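PDB 2R31: ATP12 ATPase from Paracoccus denitrificans, which probably acts as a chaperone in the assembly of the F1 sector of ATP synthase. Local coordinates for residues L44-A52 with S230-R238; M92-L102 with H170-L181. All blocks are in the same frame, centred on the assembly; numbering follows the deposited sequence. Where two conformers were deposited one is given.

Contact 1 (L44-A52 with S230-R238); sequences LPTEALALA and SERFWHLTR
T46 hands its hydroxyl proton to the backbone carbonyl of L236: OG1 lies 2.7 Å from L236 O, with a C=O...donor angle of 152°. Next to this bond L236 lays its two methyls along the helix that starts at E47, CD1 3.9 Å from A52 CB and CD2 level with A48 CB. L49 answers with both branches: CD1 faces L236 CD1, while CD2 touches both F233 CE1 (3.7 Å), obliquely to the ring, and T237 CG2 (3.6 Å). The methyl of T46 rests near the carbonyl oxygens of T237 and R238.

T46 is the N-cap of helix 47-58. With OG1 held between its own N and carbonyl carbon (chi1 65°), the hydroxyl accepts from L49 N at 3.0 Å while donating to L236 O, and the start of one helix is thereby tied to the C-terminal end of helix 214-236. The two short axes run 9.5 Å apart at 131°.

T237 CG2 also sits over one face of the F233 ring. A serine here lacks CG2, which would probably open a gap between L49 CD2 and the F233 ring. Behind it, R238 folds back on the preceding turn: NH2 donates in the guanidinium plane to T237 OG1 (2.9 Å), NE donates to W234 O, and D162 forms a salt bridge with NH2. Helix 70-82 backs the layer, L71 touching A52 and L236.

Contact 2 (M92-L102 with H170-L181); sequences MLGDYGGTDLL and HDLVTLPGSLIL
D100 reaches across to the start of helix 179-186, and its carboxylate meets three consecutive residues there. From CB the chain runs with CG anti to the backbone N (chi1 -159°), which brings CG to 3.3 Å from S178 OG. OD1 takes the S178 hydroxyl proton at 2.7 Å, on its syn side and 19° out of the carboxylate plane; its anti lone pair receives L102 N, closing an Asx turn. OD2 uses its syn lone pair for I180 N at 2.9 Å, a nearly straight bond (169°), and also lies 2.8 Å from L179 N. The carboxylate is thus gripped through both oxygens, and the amides of the helix start would be expected to stabilise its negative charge. S178 OG in turn accepts from L181 N, so the residue held by D100 is itself the N-cap. One backbone bond, L101 N to G177 O, fastens the neighbouring turn.

Further back Y96 lies across helix 163-174. Its CB packs on L179 CB, V173 CG1 sits over one ring face in a CH-pi contact, 3.9 Å from the centroid, and the phenol OH ends beside T174 CG2. L93 spreads CD1 over the H170 backbone and CD2 against V173 and T174, while M92 CE approaches H170 NE2. L179 CD2 rests against G94 O and G97 N, at a glycine-rich bend. On the far flank L102 meets I180 and L181, with W120, L123 and I124 of helix 110-130 also touching it.

The whole is a tight link between two helices, with G177 at positive phi ending the first, S178 as N-cap of the second, and an aspartate from an Asx turn clasping the junction.

In the fold
The centres of the two contacts lie about 22 Å apart, and contact 2 is nested along the chain inside the loop closed by contact 1. Contact 1 joins segment 44-52, whose L44 touches V27 and whose E47 and A50 touch W25 of strand 24-29, to the C-terminal helix 214-236; contact 2 joins the end of helix 86-95 to the link between helices 163-174 and 179-186. The long last helix connects them: S230 packs on D171 and L172. Helix 163-174 also reaches back to contact 1, where F164 touches P45. The last turns of helix 214-236 are thus one of the places where the N-terminal sheet region and the mainly helical remainder meet.

Contact 1 (L44-A52 with S230-R238)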
loop_
_atom_site.group_PDB
_atom_site.type_symbol
_atom_site.label_atom_id
_atom_site.label_comp_id
_atom_site.label_asym_id
_atom_site.label_seq_id
_atom_site.Cartn_x
_atom_site.Cartn_y
_atom_site.Cartn_z
ATOM N N LEU A 44 18.773 0.699 -1.009
ATOM C CA LEU A 44 17.654 -0.216 -0.824
ATOM C C LEU A 44 17.947 -1.274 0.230
ATOM O O LEU A 44 19.105 -1.694 0.395
ATOM C CB LEU A 44 17.383 -0.910 -2.162
ATOM C CG LEU A 44 17.227 0.062 -3.339
ATOM C CD1 LEU A 44 17.227 -0.753 -4.613
ATOM C CD2 LEU A 44 15.981 0.916 -3.206
ATOM N N PRO A 45 16.929 -1.747 0.926
ATOM C CA PRO A 45 17.181 -2.632 2.088
ATOM C C PRO A 45 17.520 -4.057 1.729
ATOM O O PRO A 45 18.049 -4.776 2.595
ATOM C CB PRO A 45 15.874 -2.568 2.881
ATOM C CG PRO A 45 14.851 -2.244 1.836
ATOM C CD PRO A 45 15.535 -1.270 0.934
ATOM N N THR A 46 17.187 -4.527 0.533
ATOM C CA THR A 46 17.334 -5.942 0.166
ATOM C C THR A 46 17.915 -6.070 -1.228
ATOM O O THR A 46 17.670 -5.274 -2.126
ATOM C CB THR A 46 16.005 -6.725 0.243
ATOM O OG1 THR A 46 15.152 -6.143 -0.772
ATOM C CG2 THR A 46 15.327 -6.616 1.584
ATOM N N GLU A 47 18.598 -7.208 -1.422
ATOM C CA GLU A 47 19.065 -7.611 -2.736
ATOM C C GLU A 47 17.864 -7.824 -3.654
ATOM O O GLU A 47 17.903 -7.452 -4.834
ATOM C CB GLU A 47 19.910 -8.886 -2.656
ATOM C CG GLU A 47 20.549 -9.222 -3.998
ATOM C CD GLU A 47 21.040 -10.646 -4.142
ATOM O OE1 GLU A 47 20.635 -11.500 -3.296
ATOM O OE2 GLU A 47 21.777 -10.961 -5.075
ATOM N N ALA A 48 16.790 -8.429 -3.161
ATOM C CA ALA A 48 15.642 -8.753 -4.018
ATOM C C ALA A 48 15.049 -7.481 -4.591
ATOM O O ALA A 48 14.703 -7.441 -5.782
ATOM C CB ALA A 48 14.586 -9.506 -3.237
ATOM N N LEU A 49 14.893 -6.422 -3.780
ATOM C CA LEU A 49 14.372 -5.192 -4.317
ATOM C C LEU A 49 15.365 -4.558 -5.301
ATOM O O LEU A 49 14.959 -4.044 -6.356
ATOM C CB LEU A 49 14.008 -4.179 -3.220
ATOM C CG LEU A 49 13.447 -2.880 -3.730
ATOM C CD1 LEU A 49 12.140 -3.058 -4.489
ATOM C CD2 LEU A 49 13.236 -1.859 -2.628
ATOM N N ALA A 50 16.651 -4.584 -4.982
ATOM C CA ALA A 50 17.653 -4.034 -5.913
ATOM C C ALA A 50 17.615 -4.733 -7.238
ATOM O O ALA A 50 17.667 -4.082 -8.292
ATOM C CB ALA A 50 19.040 -4.105 -5.283
ATOM N N LEU A 51 17.545 -6.071 -7.267
ATOM C CA LEU A 51 17.479 -6.815 -8.521
ATOM C C LEU A 51 16.230 -6.429 -9.305
ATOM O O LEU A 51 16.282 -6.281 -10.540
ATOM C CB LEU A 51 17.516 -8.314 -8.275
ATOM C CG LEU A 51 18.837 -8.890 -7.795
ATOM C CD1 LEU A 51 18.615 -10.307 -7.267
ATOM C CD2 LEU A 51 19.896 -8.835 -8.903
ATOM N N ALA A 52 15.103 -6.285 -8.640
ATOM C CA ALA A 52 13.848 -5.973 -9.310
ATOM C C ALA A 52 13.838 -4.551 -9.851
ATOM O O ALA A 52 13.288 -4.289 -10.947
ATOM C CB ALA A 52 12.690 -6.248 -8.367
ATOM N N SER A 230 1.848 -2.179 -4.233
ATOM C CA SER A 230 2.278 -2.031 -2.851
ATOM C C SER A 230 2.588 -3.343 -2.178
ATOM O O SER A 230 3.566 -3.470 -1.433
ATOM C CB SER A 230 1.198 -1.251 -2.064
ATOM O OG SER A 230 1.073 0.077 -2.454
ATOM N N GLU A 231 1.761 -4.360 -2.430
ATOM C CA GLU A 231 1.999 -5.699 -1.919
ATOM C C GLU A 231 3.317 -6.255 -2.409
ATOM O O GLU A 231 4.087 -6.867 -1.648
ATOM C CB GLU A 231 0.807 -6.577 -2.328
ATOM C CG GLU A 231 0.924 -8.034 -1.995
ATOM C CD GLU A 231 -0.298 -8.779 -2.560
ATOM O OE1 GLU A 231 -0.567 -8.689 -3.813
ATOM O OE2 GLU A 231 -0.999 -9.436 -1.816
ATOM N N ARG A 232 3.609 -6.065 -3.703
ATOM C CA ARG A 232 4.903 -6.523 -4.263
ATOM C C ARG A 232 6.068 -5.849 -3.554
ATOM O O ARG A 232 7.070 -6.475 -3.241
ATOM C CB ARG A 232 4.885 -6.222 -5.772
ATOM C CG ARG A 232 6.148 -6.608 -6.497
ATOM C CD ARG A 232 6.483 -8.088 -6.417
ATOM N NE ARG A 232 7.489 -8.414 -7.411
ATOM C CZ ARG A 232 8.198 -9.526 -7.395
ATOM N NH1 ARG A 232 8.011 -10.437 -6.450
ATOM N NH2 ARG A 232 9.105 -9.728 -8.357
ATOM N N PHE A 233 5.965 -4.521 -3.327
ATOM C CA PHE A 233 7.012 -3.791 -2.642
ATOM C C PHE A 233 7.189 -4.318 -1.228
ATOM O O PHE A 233 8.343 -4.442 -0.753
ATOM C CB PHE A 233 6.659 -2.292 -2.669
ATOM C CG PHE A 233 7.791 -1.370 -2.323
ATOM C CD1 PHE A 233 8.830 -1.182 -3.206
ATOM C CD2 PHE A 233 7.860 -0.655 -1.139
ATOM C CE1 PHE A 233 9.865 -0.305 -2.980
ATOM C CE2 PHE A 233 8.890 0.253 -0.903
ATOM C CZ PHE A 233 9.858 0.423 -1.826
ATOM N N TRP A 234 6.113 -4.638 -0.525
ATOM C CA TRP A 234 6.186 -5.256 0.797
ATOM C C TRP A 234 7.033 -6.526 0.731
ATOM O O TRP A 234 8.002 -6.714 1.485
ATOM C CB TRP A 234 4.763 -5.589 1.349
ATOM C CG TRP A 234 4.919 -6.388 2.604
ATOM C CD1 TRP A 234 4.864 -7.744 2.706
ATOM C CD2 TRP A 234 5.216 -5.896 3.909
ATOM N NE1 TRP A 234 5.123 -8.124 3.999
ATOM C CE2 TRP A 234 5.334 -7.031 4.759
ATOM C CE3 TRP A 234 5.390 -4.639 4.481
ATOM C CZ2 TRP A 234 5.625 -6.921 6.113
ATOM C CZ3 TRP A 234 5.677 -4.522 5.805
ATOM C CH2 TRP A 234 5.791 -5.653 6.627
ATOM N N HIS A 235 6.667 -7.457 -0.147
ATOM C CA HIS A 235 7.348 -8.739 -0.169
ATOM C C HIS A 235 8.823 -8.582 -0.532
ATOM O O HIS A 235 9.700 -9.249 0.043
ATOM C CB HIS A 235 6.655 -9.710 -1.108
ATOM C CG HIS A 235 5.337 -10.181 -0.615
ATOM N ND1 HIS A 235 5.191 -10.833 0.576
ATOM C CD2 HIS A 235 4.126 -10.023 -1.174
ATOM C CE1 HIS A 235 3.865 -11.088 0.719
ATOM N NE2 HIS A 235 3.202 -10.632 -0.346
ATOM N N LEU A 236 9.133 -7.722 -1.505
ATOM C CA LEU A 236 10.504 -7.569 -1.940
ATOM C C LEU A 236 11.401 -6.939 -0.898
ATOM O O LEU A 236 12.614 -7.067 -0.997
ATOM C CB LEU A 236 10.574 -6.753 -3.226
ATOM C CG LEU A 236 10.100 -7.474 -4.488
ATOM C CD1 LEU A 236 10.000 -6.477 -5.622
ATOM C CD2 LEU A 236 11.012 -8.609 -4.882
ATOM N N THR A 237 10.832 -6.213 0.060
ATOM C CA THR A 237 11.602 -5.506 1.087
ATOM C C THR A 237 11.755 -6.303 2.372
ATOM O O THR A 237 12.376 -5.798 3.313
ATOM C CB THR A 237 11.052 -4.104 1.326
ATOM O OG1 THR A 237 9.700 -4.174 1.767
ATOM C CG2 THR A 237 11.217 -3.233 0.075
ATOM N N ARG A 238 11.285 -7.547 2.410
ATOM C CA ARG A 238 11.496 -8.365 3.609
ATOM C C ARG A 238 12.907 -8.940 3.616
ATOM O O ARG A 238 13.448 -9.323 2.563
ATOM C CB ARG A 238 10.491 -9.519 3.646
ATOM C CG ARG A 238 9.057 -9.110 3.731
ATOM C CD ARG A 238 8.696 -8.117 4.829
ATOM N NE ARG A 238 8.896 -6.739 4.399
ATOM C CZ ARG A 238 9.226 -5.716 5.169
ATOM N NH1 ARG A 238 9.389 -5.872 6.476
ATOM N NH2 ARG A 238 9.396 -4.489 4.657
#

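Contact 2 (M92-L102 with H170-L181)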
loop_
_atom_site.group_PDB
_atom_site.type_symbol
_atom_site.label_atom_id
_atom_site.label_comp_id
_atom_site.label_asym_id
_atom_site.label_seq_id
_atom_site.Cartn_x
_atom_site.Cartn_y
_atom_site.Cartn_z
ATOM N N MET A 92 -0.183 8.636 11.313
ATOM C CA MET A 92 -1.300 8.850 10.414
ATOM C C MET A 92 -1.929 7.527 9.980
ATOM O O MET A 92 -3.163 7.374 9.959
ATOM C CB MET A 92 -0.786 9.679 9.213
ATOM C CG MET A 92 -1.824 9.976 8.148
ATOM S SD MET A 92 -2.113 8.682 6.966
ATOM C CE MET A 92 -0.585 8.712 6.084
ATOM N N LEU A 93 -1.091 6.553 9.616
ATOM C CA LEU A 93 -1.633 5.261 9.187
ATOM C C LEU A 93 -2.261 4.548 10.374
ATOM O O LEU A 93 -3.351 3.936 10.267
ATOM C CB LEU A 93 -0.571 4.432 8.505
ATOM C CG LEU A 93 -0.093 4.948 7.163
ATOM C CD1 LEU A 93 1.092 4.140 6.669
ATOM C CD2 LEU A 93 -1.224 4.966 6.133
ATOM N N GLY A 94 -1.612 4.591 11.536
ATOM C CA GLY A 94 -2.160 3.952 12.717
ATOM C C GLY A 94 -3.520 4.549 13.088
ATOM O O GLY A 94 -4.394 3.839 13.638
ATOM N N ASP A 95 -3.722 5.835 12.849
ATOM C CA ASP A 95 -4.968 6.504 13.152
ATOM C C ASP A 95 -6.146 6.004 12.320
ATOM O O ASP A 95 -7.301 6.196 12.732
ATOM C CB ASP A 95 -4.865 7.981 12.956
ATOM C CG ASP A 95 -4.143 8.705 13.998
ATOM O OD1 ASP A 95 -3.877 8.138 15.109
ATOM O OD2 ASP A 95 -3.797 9.885 13.702
ATOM N N TYR A 96 -5.888 5.310 11.200
ATOM C CA TYR A 96 -7.012 4.700 10.490
ATOM C C TYR A 96 -7.698 3.621 11.337
ATOM O O TYR A 96 -8.832 3.263 11.046
ATOM C CB TYR A 96 -6.565 4.116 9.152
ATOM C CG TYR A 96 -6.568 5.082 8.001
ATOM C CD1 TYR A 96 -5.528 5.977 7.794
ATOM C CD2 TYR A 96 -7.639 5.121 7.117
ATOM C CE1 TYR A 96 -5.523 6.838 6.757
ATOM C CE2 TYR A 96 -7.610 5.985 6.039
ATOM C CZ TYR A 96 -6.537 6.860 5.870
ATOM O OH TYR A 96 -6.605 7.712 4.787
ATOM N N GLY A 97 -7.065 3.128 12.402
ATOM C CA GLY A 97 -7.802 2.257 13.320
ATOM C C GLY A 97 -9.043 2.845 13.906
ATOM O O GLY A 97 -9.935 2.158 14.304
ATOM N N GLY A 98 -9.076 4.158 14.022
ATOM C CA GLY A 98 -10.241 4.882 14.559
ATOM C C GLY A 98 -11.231 5.324 13.471
ATOM O O GLY A 98 -12.274 5.876 13.832
ATOM N N THR A 99 -10.910 5.111 12.207
ATOM C CA THR A 99 -11.696 5.502 11.061
ATOM C C THR A 99 -11.667 4.384 10.034
ATOM O O THR A 99 -11.373 4.600 8.851
ATOM C CB THR A 99 -11.166 6.813 10.409
ATOM O OG1 THR A 99 -9.837 6.637 9.883
ATOM C CG2 THR A 99 -11.137 8.004 11.354
ATOM N N ASP A 100 -11.905 3.140 10.485
ATOM C CA ASP A 100 -11.681 2.016 9.619
ATOM C C ASP A 100 -12.938 1.673 8.826
ATOM O O ASP A 100 -14.017 1.519 9.421
ATOM C CB ASP A 100 -11.205 0.793 10.451
ATOM C CG ASP A 100 -10.484 -0.217 9.583
ATOM O OD1 ASP A 100 -11.158 -0.864 8.732
ATOM O OD2 ASP A 100 -9.245 -0.331 9.754
ATOM N N LEU A 101 -12.798 1.463 7.515
ATOM C CA LEU A 101 -13.902 0.991 6.684
ATOM C C LEU A 101 -14.695 -0.135 7.361
ATOM O O LEU A 101 -15.918 -0.190 7.268
ATOM C CB LEU A 101 -13.307 0.475 5.364
ATOM C CG LEU A 101 -14.302 0.056 4.297
ATOM C CD1 LEU A 101 -14.907 1.287 3.604
ATOM C CD2 LEU A 101 -13.626 -0.848 3.257
ATOM N N LEU A 102 -13.978 -1.079 7.977
ATOM C CA LEU A 102 -14.611 -2.291 8.474
ATOM C C LEU A 102 -15.484 -2.023 9.706
ATOM O O LEU A 102 -16.298 -2.903 10.079
ATOM C CB LEU A 102 -13.616 -3.373 8.793
ATOM C CG LEU A 102 -12.584 -3.737 7.738
ATOM C CD1 LEU A 102 -11.911 -5.052 8.141
ATOM C CD2 LEU A 102 -13.163 -3.869 6.325
ATOM N N HIS A 170 1.343 1.935 3.187
ATOM C CA HIS A 170 0.601 3.168 3.003
ATOM C C HIS A 170 -0.624 3.007 2.116
ATOM O O HIS A 170 -1.754 3.277 2.581
ATOM C CB HIS A 170 1.568 4.254 2.486
ATOM C CG HIS A 170 0.948 5.599 2.369
ATOM N ND1 HIS A 170 0.114 5.935 1.333
ATOM C CD2 HIS A 170 0.990 6.681 3.139
ATOM C CE1 HIS A 170 -0.289 7.224 1.540
ATOM N NE2 HIS A 170 0.236 7.725 2.640
ATOM N N ASP A 171 -0.445 2.654 0.859
ATOM C CA ASP A 171 -1.607 2.608 -0.064
ATOM C C ASP A 171 -2.541 1.448 0.230
ATOM O O ASP A 171 -3.728 1.490 -0.091
ATOM C CB ASP A 171 -1.148 2.563 -1.511
ATOM C CG ASP A 171 -0.538 3.838 -2.017
ATOM O OD1 ASP A 171 -0.474 4.846 -1.280
ATOM O OD2 ASP A 171 -0.140 3.792 -3.206
ATOM N N LEU A 172 -2.016 0.369 0.837
ATOM C CA LEU A 172 -2.851 -0.744 1.278
ATOM C C LEU A 172 -3.835 -0.329 2.363
ATOM O O LEU A 172 -4.851 -1.003 2.551
ATOM C CB LEU A 172 -1.969 -1.917 1.729
ATOM C CG LEU A 172 -1.158 -2.559 0.628
ATOM C CD1 LEU A 172 -0.101 -3.496 1.243
ATOM C CD2 LEU A 172 -1.989 -3.273 -0.401
ATOM N N VAL A 173 -3.555 0.768 3.062
ATOM C CA VAL A 173 -4.454 1.364 4.027
ATOM C C VAL A 173 -5.304 2.460 3.397
ATOM O O VAL A 173 -6.515 2.482 3.508
ATOM C CB VAL A 173 -3.681 1.935 5.247
ATOM C CG1 VAL A 173 -4.579 2.714 6.186
ATOM C CG2 VAL A 173 -2.975 0.788 5.970
ATOM N N THR A 174 -4.637 3.439 2.746
ATOM C CA THR A 174 -5.355 4.645 2.331
ATOM C C THR A 174 -6.281 4.420 1.182
ATOM O O THR A 174 -7.356 5.083 1.107
ATOM C CB THR A 174 -4.383 5.818 2.043
ATOM O OG1 THR A 174 -3.547 5.418 0.956
ATOM C CG2 THR A 174 -3.522 6.151 3.232
ATOM N N LEU A 175 -5.962 3.554 0.239
ATOM C CA LEU A 175 -6.835 3.421 -0.919
ATOM C C LEU A 175 -8.136 2.728 -0.516
ATOM O O LEU A 175 -9.230 3.272 -0.807
ATOM C CB LEU A 175 -6.067 2.829 -2.107
ATOM C CG LEU A 175 -4.743 3.539 -2.474
ATOM C CD1 LEU A 175 -4.080 2.834 -3.647
ATOM C CD2 LEU A 175 -4.913 5.028 -2.754
ATOM N N PRO A 176 -8.172 1.586 0.210
ATOM C CA PRO A 176 -9.441 1.075 0.670
ATOM C C PRO A 176 -10.015 1.799 1.873
ATOM O O PRO A 176 -11.194 1.664 2.206
ATOM C CB PRO A 176 -9.099 -0.378 0.997
ATOM C CG PRO A 176 -7.653 -0.384 1.432
ATOM C CD PRO A 176 -7.051 0.655 0.455
ATOM N N GLY A 177 -9.172 2.561 2.576
ATOM C CA GLY A 177 -9.599 3.247 3.791
ATOM C C GLY A 177 -9.706 2.374 5.022
ATOM O O GLY A 177 -10.596 2.595 5.867
ATOM N N SER A 178 -8.818 1.420 5.170
ATOM C CA SER A 178 -8.868 0.464 6.257
ATOM C C SER A 178 -7.458 0.102 6.719
ATOM O O SER A 178 -6.672 -0.466 5.957
ATOM C CB SER A 178 -9.577 -0.819 5.825
ATOM O OG SER A 178 -9.553 -1.799 6.834
ATOM N N LEU A 179 -7.167 0.391 8.004
ATOM C CA LEU A 179 -5.932 -0.151 8.573
ATOM C C LEU A 179 -5.989 -1.653 8.675
ATOM O O LEU A 179 -4.964 -2.312 8.441
ATOM C CB LEU A 179 -5.686 0.493 9.967
ATOM C CG LEU A 179 -4.409 0.003 10.638
ATOM C CD1 LEU A 179 -3.175 0.294 9.841
ATOM C CD2 LEU A 179 -4.307 0.647 12.026
ATOM N N ILE A 180 -7.139 -2.218 9.061
ATOM C CA ILE A 180 -7.209 -3.669 9.202
ATOM C C ILE A 180 -6.927 -4.374 7.878
ATOM O O ILE A 180 -6.174 -5.365 7.853
ATOM C CB ILE A 180 -8.532 -4.109 9.817
ATOM C CG1 ILE A 180 -8.755 -3.471 11.202
ATOM C CG2 ILE A 180 -8.628 -5.629 9.879
ATOM C CD1 ILE A 180 -7.549 -3.558 12.171
ATOM N N LEU A 181 -7.519 -3.905 6.771
ATOM C CA LEU A 181 -7.212 -4.560 5.507
ATOM C C LEU A 181 -5.771 -4.408 5.120
ATOM O O LEU A 181 -5.146 -5.343 4.570
ATOM C CB LEU A 181 -8.102 -4.036 4.373
ATOM C CG LEU A 181 -9.605 -4.342 4.487
ATOM C CD1 LEU A 181 -10.334 -3.721 3.308
ATOM C CD2 LEU A 181 -9.877 -5.828 4.569
#